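Local structure of extracellular subtilisin-like serine proteinase (Vibrio sp. PA-44, 1SH7) at residues 125-130 against 165-170; 155-160 against 186-191; 174-179 against 221-226; 193-198 against 262-267; 231-236 against 247-252. The protein probably cleaves peptide bonds within proteins as a serine endopeptidase of the subtilisin family, this chain being its calcium-binding catalytic part. All coordinates share one frame; numbering follows the deposited sequence.

In the fold
From the N terminus, interaction 1 is the first to open: it runs from the end of strand 123-127 to loop 165-170, enclosing helix 135-146 and strand 150-154. Before it closes, interaction 2 starts at 155-160 and crosses it, joining the loops that follow strands 150-154 and 174-179. Interaction 3 crosses interaction 2 in turn, laying helix 219-236 on strand 174-179. Interaction 4 crosses interaction 3, opening at the entrance to edge strand 197-200 and closing at 262-267; nested inside it, interaction 5 packs helix 219-236 against helix 242-252. Interlocked spans thus bind the central parallel sheet to its covering helices, calcium site and substrate cleft.

Interaction 1: 125-130 against 165-170; sequences ANMSLG and TSPARV
The pyrrolidine ring of Pro-167 is met by Met-127 at CG and by Leu-129 and Gly-130 at CD; nearby, the flat guanidinium of Arg-169 has Ser-166 OG at its edge and in its plane. Met-127 and Pro-167 pass at a slant. With CG of the methionine anti to its carbonyl carbon (chi1 -60°) and the chain bent at chi3, the terminal methyl CE arrives 4.1 Å from Pro-167 CG, and SD lies equally close to that atom. Leu-129 adds CD1, 4.2 Å from Pro-167 CD. Its carbonyl is nearer still, with Leu-129 O 3.6 Å from Pro-167 CD. The peptide bond before Pro-167 is cis, and the proline then begins a type I turn to Val-170. Alongside, Gly-130 CA makes a C-H...O contact of 3.3 Å with Ser-166 O. One water joins the two backbones: it donates to Leu-129 O and weakly accepts from Ala-168 N. The hydroxyl of Ser-166 is held by Asp-138 and Ser-134, while the same aspartate forms a salt bridge with Arg-169. Ser-128 touches the bound phenylmethanesulfonic acid, and the Ser-Leu-Gly sequence leaving strand 123-127 is, as in other subtilisins, a wall of the substrate cleft, here backed by a cis-proline loop.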
# COMPACT_ATOMS: atom_id res chain seq x y z
N ALA A 125 -1.75 7.36 2.95
CA ALA A 125 -2.89 6.52 3.28
C ALA A 125 -2.88 5.26 2.40
O ALA A 125 -2.53 5.34 1.22
CB ALA A 125 -4.18 7.24 3.05
N ASN A 126 -3.28 4.13 2.99
CA ASN A 126 -3.39 2.86 2.31
C ASN A 126 -4.82 2.34 2.32
O ASN A 126 -5.38 2.12 3.39
CB ASN A 126 -2.48 1.81 2.97
CG ASN A 126 -2.40 0.53 2.17
OD1 ASN A 126 -3.28 -0.33 2.26
ND2 ASN A 126 -1.35 0.39 1.38
N MET A 127 -5.39 2.15 1.13
CA MET A 127 -6.69 1.52 0.95
C MET A 127 -6.58 0.20 0.18
O MET A 127 -6.67 0.17 -1.03
CB MET A 127 -7.65 2.48 0.24
CG MET A 127 -7.87 3.75 1.00
SD MET A 127 -9.11 4.78 0.22
CE MET A 127 -10.53 3.95 0.75
N SER A 128 -6.36 -0.90 0.89
CA SER A 128 -6.29 -2.22 0.32
C SER A 128 -7.71 -2.81 0.30
O SER A 128 -8.00 -3.77 0.96
CB SER A 128 -5.34 -3.08 1.13
OG SER A 128 -4.00 -2.90 0.72
N LEU A 129 -8.58 -2.21 -0.50
CA LEU A 129 -10.00 -2.52 -0.44
C LEU A 129 -10.62 -1.93 -1.71
O LEU A 129 -10.06 -1.02 -2.31
CB LEU A 129 -10.63 -1.97 0.87
CG LEU A 129 -10.78 -0.44 1.00
CD1 LEU A 129 -12.07 0.02 0.31
CD2 LEU A 129 -10.76 0.07 2.45
N GLY A 130 -11.73 -2.50 -2.16
CA GLY A 130 -12.44 -1.95 -3.29
C GLY A 130 -13.74 -2.68 -3.56
O GLY A 130 -13.94 -3.82 -3.15
N THR A 165 -13.71 -0.42 -10.75
CA THR A 165 -13.61 -0.62 -9.30
C THR A 165 -13.37 0.74 -8.65
O THR A 165 -12.57 1.53 -9.16
CB THR A 165 -12.41 -1.55 -8.98
OG1 THR A 165 -12.81 -2.90 -9.20
CG2 THR A 165 -12.03 -1.51 -7.47
N SER A 166 -14.08 1.03 -7.55
CA SER A 166 -13.79 2.21 -6.69
C SER A 166 -13.19 1.68 -5.38
O SER A 166 -13.67 0.68 -4.89
CB SER A 166 -15.09 2.98 -6.35
OG SER A 166 -15.53 3.79 -7.42
N PRO A 167 -12.23 2.35 -4.76
CA PRO A 167 -11.64 3.60 -5.28
C PRO A 167 -10.53 3.45 -6.32
O PRO A 167 -10.03 4.47 -6.71
CB PRO A 167 -11.02 4.22 -4.02
CG PRO A 167 -10.58 3.05 -3.24
CD PRO A 167 -11.70 2.02 -3.42
N ALA A 168 -10.17 2.25 -6.75
CA ALA A 168 -9.05 2.06 -7.72
C ALA A 168 -9.02 3.02 -8.90
O ALA A 168 -7.95 3.43 -9.39
CB ALA A 168 -9.06 0.64 -8.26
N ARG A 169 -10.20 3.33 -9.42
CA ARG A 169 -10.27 4.09 -10.64
C ARG A 169 -10.01 5.59 -10.47
O ARG A 169 -9.81 6.28 -11.46
CB ARG A 169 -11.61 3.85 -11.32
CG ARG A 169 -12.81 4.45 -10.60
CD ARG A 169 -14.08 4.14 -11.32
NE ARG A 169 -15.20 4.87 -10.80
CZ ARG A 169 -16.03 5.59 -11.53
NH1 ARG A 169 -15.88 5.70 -12.85
NH2 ARG A 169 -17.05 6.18 -10.92
N VAL A 170 -9.96 6.09 -9.23
CA VAL A 170 -9.71 7.54 -8.99
C VAL A 170 -8.39 7.96 -9.62
O VAL A 170 -7.32 7.50 -9.17
CB VAL A 170 -9.68 7.86 -7.49
CG1 VAL A 170 -9.17 9.30 -7.23
CG2 VAL A 170 -11.05 7.70 -6.87
O HOH W 1 -9.72 -0.13 -4.96

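Interaction 2: 155-160 against 186-191. With PMS (phenylmethanesulfonic acid), chain F.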
# COMPACT_ATOMS: atom_id res chain seq x y z
N ALA A 155 -5.77 -2.41 -6.88
CA ALA A 155 -6.42 -2.49 -8.20
C ALA A 155 -7.64 -3.44 -8.20
O ALA A 155 -8.59 -3.20 -8.94
CB ALA A 155 -5.44 -2.93 -9.27
N GLY A 156 -7.58 -4.50 -7.39
CA GLY A 156 -8.62 -5.49 -7.30
C GLY A 156 -8.11 -6.79 -7.89
O GLY A 156 -7.07 -6.82 -8.57
N ASN A 157 -8.84 -7.86 -7.63
CA ASN A 157 -8.36 -9.23 -7.85
C ASN A 157 -9.26 -10.10 -8.74
O ASN A 157 -9.31 -11.33 -8.58
CB ASN A 157 -8.23 -9.96 -6.53
CG ASN A 157 -7.44 -9.22 -5.54
OD1 ASN A 157 -6.37 -8.68 -5.85
ND2 ASN A 157 -7.94 -9.18 -4.32
N SER A 158 -9.95 -9.46 -9.68
CA SER A 158 -10.88 -10.15 -10.57
C SER A 158 -10.33 -10.43 -11.98
O SER A 158 -11.12 -10.74 -12.91
CB SER A 158 -12.14 -9.28 -10.71
OG SER A 158 -12.82 -9.19 -9.48
N ASN A 159 -9.03 -10.30 -12.18
CA ASN A 159 -8.48 -10.38 -13.54
C ASN A 159 -9.30 -9.53 -14.52
O ASN A 159 -9.59 -9.98 -15.64
CB ASN A 159 -8.41 -11.85 -14.00
CG ASN A 159 -7.67 -12.03 -15.33
OD1 ASN A 159 -6.73 -11.27 -15.65
ND2 ASN A 159 -8.12 -13.00 -16.14
N ALA A 160 -9.66 -8.31 -14.09
CA ALA A 160 -10.52 -7.39 -14.82
C ALA A 160 -9.93 -5.98 -14.91
O ALA A 160 -8.87 -5.70 -14.31
CB ALA A 160 -11.90 -7.33 -14.14
N SER A 186 0.42 -11.28 -11.33
CA SER A 186 -0.34 -12.36 -10.67
C SER A 186 -1.58 -12.60 -11.49
O SER A 186 -2.21 -11.64 -11.97
CB SER A 186 -0.73 -11.95 -9.24
OG SER A 186 0.42 -11.53 -8.52
N SER A 187 -1.94 -13.87 -11.66
CA SER A 187 -3.06 -14.21 -12.56
C SER A 187 -4.39 -13.61 -12.16
O SER A 187 -5.28 -13.50 -13.01
CB SER A 187 -3.23 -15.72 -12.70
OG SER A 187 -3.34 -16.33 -11.47
N PHE A 188 -4.54 -13.24 -10.87
CA PHE A 188 -5.80 -12.66 -10.36
C PHE A 188 -5.80 -11.12 -10.50
O PHE A 188 -6.83 -10.47 -10.34
CB PHE A 188 -6.03 -13.04 -8.88
CG PHE A 188 -4.89 -12.63 -7.98
CD1 PHE A 188 -4.69 -11.30 -7.64
CD2 PHE A 188 -3.99 -13.57 -7.52
CE1 PHE A 188 -3.57 -10.93 -6.87
CE2 PHE A 188 -2.93 -13.21 -6.77
CZ PHE A 188 -2.72 -11.89 -6.43
N SER A 189 -4.64 -10.53 -10.75
CA SER A 189 -4.54 -9.06 -10.69
C SER A 189 -5.39 -8.34 -11.70
O SER A 189 -5.34 -8.60 -12.90
CB SER A 189 -3.09 -8.60 -10.90
OG SER A 189 -3.04 -7.20 -10.67
N ASN A 190 -6.14 -7.34 -11.24
CA ASN A 190 -6.75 -6.44 -12.19
C ASN A 190 -5.61 -5.70 -12.95
O ASN A 190 -4.42 -5.77 -12.60
CB ASN A 190 -7.68 -5.44 -11.49
CG ASN A 190 -9.02 -6.03 -11.09
OD1 ASN A 190 -9.85 -5.34 -10.45
ND2 ASN A 190 -9.26 -7.26 -11.43
N TRP A 191 -6.00 -5.06 -14.04
CA TRP A 191 -5.12 -4.61 -15.09
C TRP A 191 -5.71 -3.36 -15.73
O TRP A 191 -6.81 -2.95 -15.35
CB TRP A 191 -4.87 -5.73 -16.15
CG TRP A 191 -6.10 -6.49 -16.58
CD1 TRP A 191 -6.44 -7.74 -16.20
CD2 TRP A 191 -7.10 -6.07 -17.50
NE1 TRP A 191 -7.62 -8.12 -16.79
CE2 TRP A 191 -8.05 -7.09 -17.58
CE3 TRP A 191 -7.31 -4.90 -18.23
CZ2 TRP A 191 -9.18 -7.00 -18.40
CZ3 TRP A 191 -8.44 -4.80 -19.03
CH2 TRP A 191 -9.36 -5.85 -19.10
C PMS F . -8.67 -7.20 -0.43
S PMS F . -7.54 -6.49 -1.70
C1 PMS F . -9.47 -8.34 -1.03
C2 PMS F . -9.15 -9.67 -0.73
C3 PMS F . -9.89 -10.71 -1.29
C4 PMS F . -10.95 -10.44 -2.15
C5 PMS F . -11.27 -9.11 -2.46
C6 PMS F . -10.54 -8.07 -1.89
O2S PMS F . -8.62 -5.57 -2.81
O1S PMS F . -6.84 -7.79 -2.43
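Phe-188 CG is wedged between its backbone N and carbonyl carbon (chi1 56°), a torsion that stands the ring beside Asn-157; the asparagine CG is anti to its own carbonyl carbon, and the two side chains run in the same direction. Amide and ring planes are almost perpendicular, with Asn-157 OD1 3.6 Å from Phe-188 CD1. That oxygen is hydrogen-bonded to Thr-219 OG1, which with the ND2 bond limits the amide's rotation. Backbone bonds sew the two loops together next to this pair. Asn-190 N donates to Gly-156 O at 2.9 Å, and Asn-159 N reaches Phe-188 O from above the carbonyl plane, also at 2.9 Å. Farther along, Trp-191 N gives Ala-160 O a bond of 3.0 Å, while the indole NE1 makes a weak one to Asn-159 O. The ring lays one face on the Ala-160 carbonyl carbon, with Trp-191 CE2 3.4 Å from Ala-160 C. Buried Asn-190 inserts its side chain into the bend formed by 155-160. From this braced loop Asn-157 ND2 sends a nearly straight bond (172°) of 2.6 Å to O1S of the bound phenylmethanesulfonic acid, consistent with the oxyanion-hole asparagine of subtilisins.

Interaction 3: 174-179 against 221-226; sequences VTVGST and MATPHV
Val-176 leaves the strand toward the helix, and each of its carbons finds a partner there. CB lies 3.6 Å from Thr-223 OG1, a hydroxyl already hydrogen-bonded to Thr-219 O one helical turn back. CG1, carried anti to the backbone N (chi1 -175°), slots between two residues of the helix, 3.6 Å from Ala-222 CB and near Val-226 CG2 as well. The other branch, CG2, meets the same methyl, Val-226 CG2, at 3.6 Å, so that the two valines face each other tip to tip. Around this central valine the fit is extended at both ends. Val-174 CG1 approaches Val-226 CG1 to 4.2 Å, whereas Ala-222 CB packs against the strand backbone, 3.5 Å from Gly-177 O. The contact is largely van der Waals packing, mostly between apolar groups, and the segment axes approach to 7.3 Å at 121°, a closeness consistent with Ala-222 and Gly-177 at the crossing. This helix carries Ser-220, the predicted nucleophile, in its first turn. Strand 174-179 lies between strands 150-154 and 197-200: Thr-223 and Val-226 also touch Met-152 of the former, Val-226 reaches Ala-199 of the latter, and Pro-224 turns to helix 70-79.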
# COMPACT_ATOMS: atom_id res chain seq x y z
N VAL A 174 -2.81 6.39 -6.48
CA VAL A 174 -1.80 5.49 -7.00
C VAL A 174 -2.35 4.09 -6.84
O VAL A 174 -2.45 3.58 -5.72
CB VAL A 174 -0.47 5.62 -6.25
CG1 VAL A 174 0.55 4.70 -6.87
CG2 VAL A 174 0.04 7.09 -6.24
N THR A 175 -2.72 3.50 -7.98
CA THR A 175 -3.47 2.25 -8.06
C THR A 175 -2.51 1.12 -8.42
O THR A 175 -1.76 1.21 -9.40
CB THR A 175 -4.55 2.39 -9.13
OG1 THR A 175 -5.44 3.47 -8.79
CG2 THR A 175 -5.45 1.12 -9.22
N VAL A 176 -2.52 0.07 -7.62
CA VAL A 176 -1.45 -0.90 -7.60
C VAL A 176 -1.92 -2.29 -7.98
O VAL A 176 -2.79 -2.86 -7.33
CB VAL A 176 -0.84 -1.01 -6.17
CG1 VAL A 176 0.38 -1.97 -6.20
CG2 VAL A 176 -0.49 0.37 -5.64
N GLY A 177 -1.35 -2.82 -9.07
CA GLY A 177 -1.48 -4.22 -9.43
C GLY A 177 -0.42 -5.09 -8.78
O GLY A 177 0.55 -4.61 -8.16
N SER A 178 -0.60 -6.40 -8.91
CA SER A 178 0.17 -7.40 -8.16
C SER A 178 1.03 -8.24 -9.07
O SER A 178 0.58 -8.63 -10.14
CB SER A 178 -0.77 -8.35 -7.45
OG SER A 178 -0.06 -9.35 -6.76
N THR A 179 2.26 -8.52 -8.64
CA THR A 179 3.12 -9.49 -9.32
C THR A 179 3.60 -10.63 -8.41
O THR A 179 3.47 -10.59 -7.17
CB THR A 179 4.40 -8.81 -9.87
OG1 THR A 179 5.07 -8.11 -8.80
CG2 THR A 179 4.09 -7.82 -10.94
N MET A 221 -1.99 -6.87 -0.87
CA MET A 221 -0.62 -7.07 -0.40
C MET A 221 0.42 -6.27 -1.20
O MET A 221 1.45 -5.90 -0.67
CB MET A 221 -0.26 -8.55 -0.46
CG MET A 221 -0.92 -9.43 0.63
SD MET A 221 -2.71 -9.60 0.53
CE MET A 221 -3.06 -8.48 1.87
N ALA A 222 0.12 -5.98 -2.46
CA ALA A 222 1.04 -5.17 -3.29
C ALA A 222 1.01 -3.70 -2.86
O ALA A 222 2.03 -3.00 -2.83
CB ALA A 222 0.64 -5.30 -4.78
N THR A 223 -0.19 -3.24 -2.58
CA THR A 223 -0.45 -1.87 -2.27
C THR A 223 0.40 -1.34 -1.12
O THR A 223 0.97 -0.30 -1.28
CB THR A 223 -1.96 -1.62 -2.04
OG1 THR A 223 -2.71 -1.99 -3.21
CG2 THR A 223 -2.28 -0.08 -1.82
N PRO A 224 0.47 -2.02 0.03
CA PRO A 224 1.32 -1.58 1.13
C PRO A 224 2.81 -1.59 0.83
O PRO A 224 3.49 -0.80 1.46
CB PRO A 224 0.91 -2.49 2.30
CG PRO A 224 0.22 -3.71 1.65
CD PRO A 224 -0.41 -3.13 0.44
N HIS A 225 3.29 -2.39 -0.13
CA HIS A 225 4.66 -2.24 -0.59
C HIS A 225 4.85 -0.80 -1.11
O HIS A 225 5.86 -0.15 -0.78
CB HIS A 225 5.04 -3.26 -1.68
CG HIS A 225 5.27 -4.66 -1.16
ND1 HIS A 225 4.24 -5.57 -1.03
CD2 HIS A 225 6.40 -5.31 -0.79
CE1 HIS A 225 4.72 -6.72 -0.56
NE2 HIS A 225 6.03 -6.58 -0.41
N VAL A 226 3.88 -0.33 -1.89
CA VAL A 226 3.92 0.99 -2.46
C VAL A 226 3.77 2.06 -1.36
O VAL A 226 4.50 3.05 -1.35
CB VAL A 226 2.85 1.19 -3.59
CG1 VAL A 226 3.02 2.56 -4.26
CG2 VAL A 226 2.92 0.11 -4.66

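Interaction 4: 193-198 against 262-267. With CA (calcium ion), chain C.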
# COMPACT_ATOMS: atom_id res chain seq x y z
N SER A 193 -5.63 0.68 -17.95
CA SER A 193 -5.24 2.09 -17.94
C SER A 193 -5.32 2.79 -16.57
O SER A 193 -4.68 3.81 -16.40
CB SER A 193 -6.13 2.87 -18.91
OG SER A 193 -7.46 2.86 -18.47
N CYS A 194 -6.12 2.28 -15.62
CA CYS A 194 -6.23 2.91 -14.29
C CYS A 194 -5.18 2.45 -13.29
O CYS A 194 -5.08 3.00 -12.21
CB CYS A 194 -7.59 2.66 -13.70
SG CYS A 194 -8.88 3.60 -14.50
N VAL A 195 -4.43 1.41 -13.63
CA VAL A 195 -3.37 0.86 -12.77
C VAL A 195 -2.08 1.65 -13.03
O VAL A 195 -1.63 1.72 -14.16
CB VAL A 195 -3.10 -0.63 -13.11
CG1 VAL A 195 -1.91 -1.17 -12.34
CG2 VAL A 195 -4.35 -1.48 -12.90
N ASP A 196 -1.49 2.24 -11.99
CA ASP A 196 -0.33 3.09 -12.13
C ASP A 196 0.98 2.32 -12.15
O ASP A 196 1.91 2.73 -12.81
CB ASP A 196 -0.25 4.09 -10.99
CG ASP A 196 -1.40 5.10 -11.01
OD1 ASP A 196 -1.33 6.09 -11.77
OD2 ASP A 196 -2.38 5.00 -10.29
N LEU A 197 1.03 1.22 -11.40
CA LEU A 197 2.23 0.36 -11.33
C LEU A 197 1.92 -0.95 -10.64
O LEU A 197 0.86 -1.10 -10.02
CB LEU A 197 3.41 1.07 -10.63
CG LEU A 197 3.46 1.11 -9.09
CD1 LEU A 197 4.73 1.71 -8.54
CD2 LEU A 197 2.26 1.90 -8.58
N PHE A 198 2.86 -1.90 -10.74
CA PHE A 198 2.78 -3.20 -10.11
C PHE A 198 3.70 -3.22 -8.89
O PHE A 198 4.73 -2.54 -8.86
CB PHE A 198 3.27 -4.30 -11.09
CG PHE A 198 2.31 -4.58 -12.22
CD1 PHE A 198 2.49 -4.00 -13.48
CD2 PHE A 198 1.22 -5.40 -12.03
CE1 PHE A 198 1.60 -4.22 -14.50
CE2 PHE A 198 0.31 -5.61 -13.07
CZ PHE A 198 0.52 -5.03 -14.30
N ARG A 262 -0.90 -7.14 -19.97
CA ARG A 262 -2.30 -7.15 -20.42
C ARG A 262 -2.87 -5.74 -20.59
O ARG A 262 -3.99 -5.48 -20.15
CB ARG A 262 -3.14 -7.80 -19.34
CG ARG A 262 -3.51 -9.15 -19.50
CD ARG A 262 -4.80 -9.41 -18.81
NE ARG A 262 -5.91 -8.95 -19.65
CZ ARG A 262 -7.07 -9.60 -19.78
NH1 ARG A 262 -7.31 -10.72 -19.11
NH2 ARG A 262 -8.00 -9.11 -20.57
N GLY A 263 -2.10 -4.81 -21.14
CA GLY A 263 -2.57 -3.43 -21.28
C GLY A 263 -2.33 -2.51 -20.11
O GLY A 263 -2.94 -1.43 -20.01
N THR A 264 -1.41 -2.88 -19.23
CA THR A 264 -1.03 -2.05 -18.08
C THR A 264 0.36 -1.55 -18.34
O THR A 264 1.18 -2.30 -18.87
CB THR A 264 -0.98 -2.90 -16.79
OG1 THR A 264 -2.18 -3.68 -16.65
CG2 THR A 264 -0.90 -2.04 -15.55
N THR A 265 0.64 -0.32 -17.95
CA THR A 265 1.97 0.21 -18.04
C THR A 265 2.96 -0.71 -17.31
O THR A 265 2.71 -1.19 -16.18
CB THR A 265 2.03 1.67 -17.58
OG1 THR A 265 3.34 2.20 -17.82
CG2 THR A 265 1.80 1.81 -16.11
N ASN A 266 4.08 -0.94 -17.96
CA ASN A 266 5.06 -1.89 -17.48
C ASN A 266 6.04 -1.22 -16.49
O ASN A 266 7.20 -0.98 -16.81
CB ASN A 266 5.76 -2.55 -18.68
CG ASN A 266 6.30 -3.92 -18.36
OD1 ASN A 266 6.31 -4.84 -19.21
ND2 ASN A 266 6.77 -4.08 -17.14
N LYS A 267 5.52 -0.90 -15.31
CA LYS A 267 6.27 -0.30 -14.22
C LYS A 267 6.15 -1.14 -12.97
O LYS A 267 5.06 -1.49 -12.58
CB LYS A 267 5.78 1.11 -13.92
CG LYS A 267 5.97 2.10 -15.11
CD LYS A 267 5.75 3.53 -14.63
CE LYS A 267 5.65 4.53 -15.80
NZ LYS A 267 4.38 4.42 -16.59
CA CA C . -3.41 7.05 -10.87
O HOH W 2 -4.02 5.57 -12.64
O HOH W 3 -1.48 1.29 -16.90
O HOH W 4 2.06 4.91 -14.18
O HOH W 5 -1.78 8.68 -10.50
O HOH W 6 -5.45 5.85 -10.20
O HOH W 7 -3.41 8.37 -13.04
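Lys-267 O takes a nearly straight hydrogen bond (170°) from Phe-198 N, 2.9 Å long, while Leu-197 CA and Phe-198 CB lie near the same oxygen. This bond joins an edge strand of the subtilase parallel sheet, 197-200, to the start of short strand 267-268. The Phe-198 ring turns an edge toward the carbonyls of Lys-267 and Thr-265, with Phe-198 CE1 3.6 Å from Thr-265 O. Thr-264 supplies the apolar part: its CG2, anti to the backbone N (chi1 -50° for OG1), touches both Val-195 and the Phe-198 ring. Here packing is tight, Thr-264 CG2 being 3.5 Å from Val-195 CG1. The threonine hydroxyl turns elsewhere, to Thr-261 O and Gly-192 N. Water bridges the backbones: one donates to Val-195 O and accepts from Thr-265 N, and another donates to Asp-196 O and accepts weakly from Lys-267 NZ, which donates to Thr-265 OG1 at 2.7 Å. Asp-196 leaves the backbone away from 262-267, and its carboxylate binds a calcium ion completed by the carbonyl oxygens of Pro-171 and Gly-173 and four waters; OD2 also accepts from Thr-175 N, and both oxygens chelate, OD1 at 2.5 Å and OD2 at 2.4 Å from the metal.

Interaction 5: 231-236 against 247-252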
# COMPACT_ATOMS: atom_id res chain seq x y z
N ALA A 231 6.44 6.09 2.12
CA ALA A 231 6.91 6.54 3.44
C ALA A 231 8.43 6.79 3.42
O ALA A 231 8.93 7.76 3.99
CB ALA A 231 6.57 5.52 4.51
N LEU A 232 9.14 5.96 2.67
CA LEU A 232 10.57 6.15 2.45
C LEU A 232 10.82 7.46 1.70
O LEU A 232 11.71 8.23 2.07
CB LEU A 232 11.19 4.99 1.67
CG LEU A 232 11.10 3.56 2.21
CD1 LEU A 232 11.72 2.56 1.27
CD2 LEU A 232 11.73 3.42 3.59
N TYR A 233 10.06 7.71 0.66
CA TYR A 233 10.20 8.93 -0.13
C TYR A 233 9.84 10.17 0.69
O TYR A 233 10.45 11.26 0.49
CB TYR A 233 9.30 8.90 -1.38
CG TYR A 233 9.66 7.92 -2.49
CD1 TYR A 233 10.65 6.96 -2.33
CD2 TYR A 233 8.94 7.92 -3.70
CE1 TYR A 233 10.96 6.06 -3.37
CE2 TYR A 233 9.24 7.01 -4.73
CZ TYR A 233 10.25 6.09 -4.55
OH TYR A 233 10.54 5.18 -5.56
N LEU A 234 8.85 10.03 1.57
CA LEU A 234 8.42 11.12 2.44
C LEU A 234 9.46 11.41 3.53
O LEU A 234 9.60 12.58 3.98
CB LEU A 234 7.05 10.84 3.05
CG LEU A 234 5.89 11.01 2.04
CD1 LEU A 234 4.63 10.29 2.48
CD2 LEU A 234 5.65 12.48 1.88
N GLN A 235 10.19 10.39 3.96
CA GLN A 235 11.25 10.66 4.94
C GLN A 235 12.35 11.47 4.25
O GLN A 235 12.83 12.48 4.79
CB GLN A 235 11.81 9.41 5.61
CG GLN A 235 12.82 9.77 6.71
CD GLN A 235 13.64 8.59 7.24
OE1 GLN A 235 13.43 7.45 6.87
NE2 GLN A 235 14.59 8.89 8.14
N GLU A 236 12.73 11.01 3.05
CA GLU A 236 13.71 11.67 2.17
C GLU A 236 13.33 13.14 1.87
O GLU A 236 14.19 14.03 1.81
CB GLU A 236 13.83 10.86 0.88
CG GLU A 236 14.80 11.39 -0.18
CD GLU A 236 14.66 10.69 -1.53
OE1 GLU A 236 15.42 11.05 -2.46
OE2 GLU A 236 13.80 9.78 -1.69
N GLY A 247 4.69 11.35 -9.14
CA GLY A 247 5.73 11.54 -10.14
C GLY A 247 6.98 10.72 -9.86
O GLY A 247 7.60 10.19 -10.77
N LEU A 248 7.37 10.68 -8.60
CA LEU A 248 8.59 10.03 -8.18
C LEU A 248 8.43 8.49 -8.18
O LEU A 248 9.35 7.77 -8.56
CB LEU A 248 8.92 10.54 -6.79
CG LEU A 248 10.31 10.98 -6.41
CD1 LEU A 248 10.96 11.81 -7.45
CD2 LEU A 248 10.21 11.72 -5.06
N LEU A 249 7.29 7.98 -7.72
CA LEU A 249 6.99 6.55 -7.87
C LEU A 249 7.10 6.09 -9.32
O LEU A 249 7.64 5.01 -9.63
CB LEU A 249 5.57 6.25 -7.34
CG LEU A 249 5.43 6.20 -5.81
CD1 LEU A 249 3.95 6.12 -5.42
CD2 LEU A 249 6.30 5.03 -5.19
N ASN A 250 6.58 6.91 -10.23
CA ASN A 250 6.70 6.68 -11.65
C ASN A 250 8.10 6.77 -12.22
O ASN A 250 8.53 5.88 -12.95
CB ASN A 250 5.84 7.70 -12.41
CG ASN A 250 4.42 7.24 -12.56
OD1 ASN A 250 4.13 6.38 -13.40
ND2 ASN A 250 3.52 7.81 -11.76
N SER A 251 8.81 7.83 -11.90
CA SER A 251 10.14 8.06 -12.49
C SER A 251 11.17 7.12 -11.93
O SER A 251 12.10 6.77 -12.65
CB SER A 251 10.58 9.54 -12.37
OG SER A 251 10.58 9.98 -11.05
N ARG A 252 11.01 6.68 -10.70
CA ARG A 252 11.93 5.72 -10.08
C ARG A 252 11.63 4.23 -10.39
O ARG A 252 12.49 3.36 -10.14
CB ARG A 252 11.97 5.91 -8.58
CG ARG A 252 12.59 7.23 -8.17
CD ARG A 252 12.57 7.50 -6.71
NE ARG A 252 13.39 8.68 -6.42
CZ ARG A 252 13.59 9.18 -5.22
NH1 ARG A 252 13.02 8.63 -4.15
NH2 ARG A 252 14.40 10.24 -5.08
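Tyr-233 is the first residue of 231-236 to touch the helix beyond, set between two successive helices of the subtilase domain joined by a short loop, 219-236 and 242-252, which meet at 109° with segment axes 11.4 Å apart. The tyrosine ring spans this separation. Tyr-233 CE2 lies 3.6 Å from Leu-249 CD2, while Tyr-233 CD2 lies 4.1 Å from Leu-248 CB. Arg-252 runs past the ring in the opposite direction. Its aliphatic part borders the phenol oxygen, with Arg-252 CD 3.3 Å from Tyr-233 OH, and that oxygen is hydrogen-bonded to Tyr-270 O, which fixes the far end of the ring. The guanidinium then stands over one ring face in a cation-pi contact, CZ being 4.6 Å from the centroid of the Tyr-233 ring. The two planes are 85° apart, so the cation meets the face with an edge, led by NH1, rather than lying flat upon it.

Three residues on, nearly one helical turn later, Glu-236 reaches the same arginine. Its extended chain, with CG anti to the backbone N, carries the carboxylate to the NH1/NH2 edge of the guanidinium, nearly coplanar with it. The charges form an end-on, two-pronged salt bridge on the syn side of the carboxylate: Arg-252 NH2 donates to Glu-236 OE1 at 2.9 Å, and Arg-252 NH1, the nitrogen lying over the tyrosine, to the syn lone pair of Glu-236 OE2 at 2.8 Å.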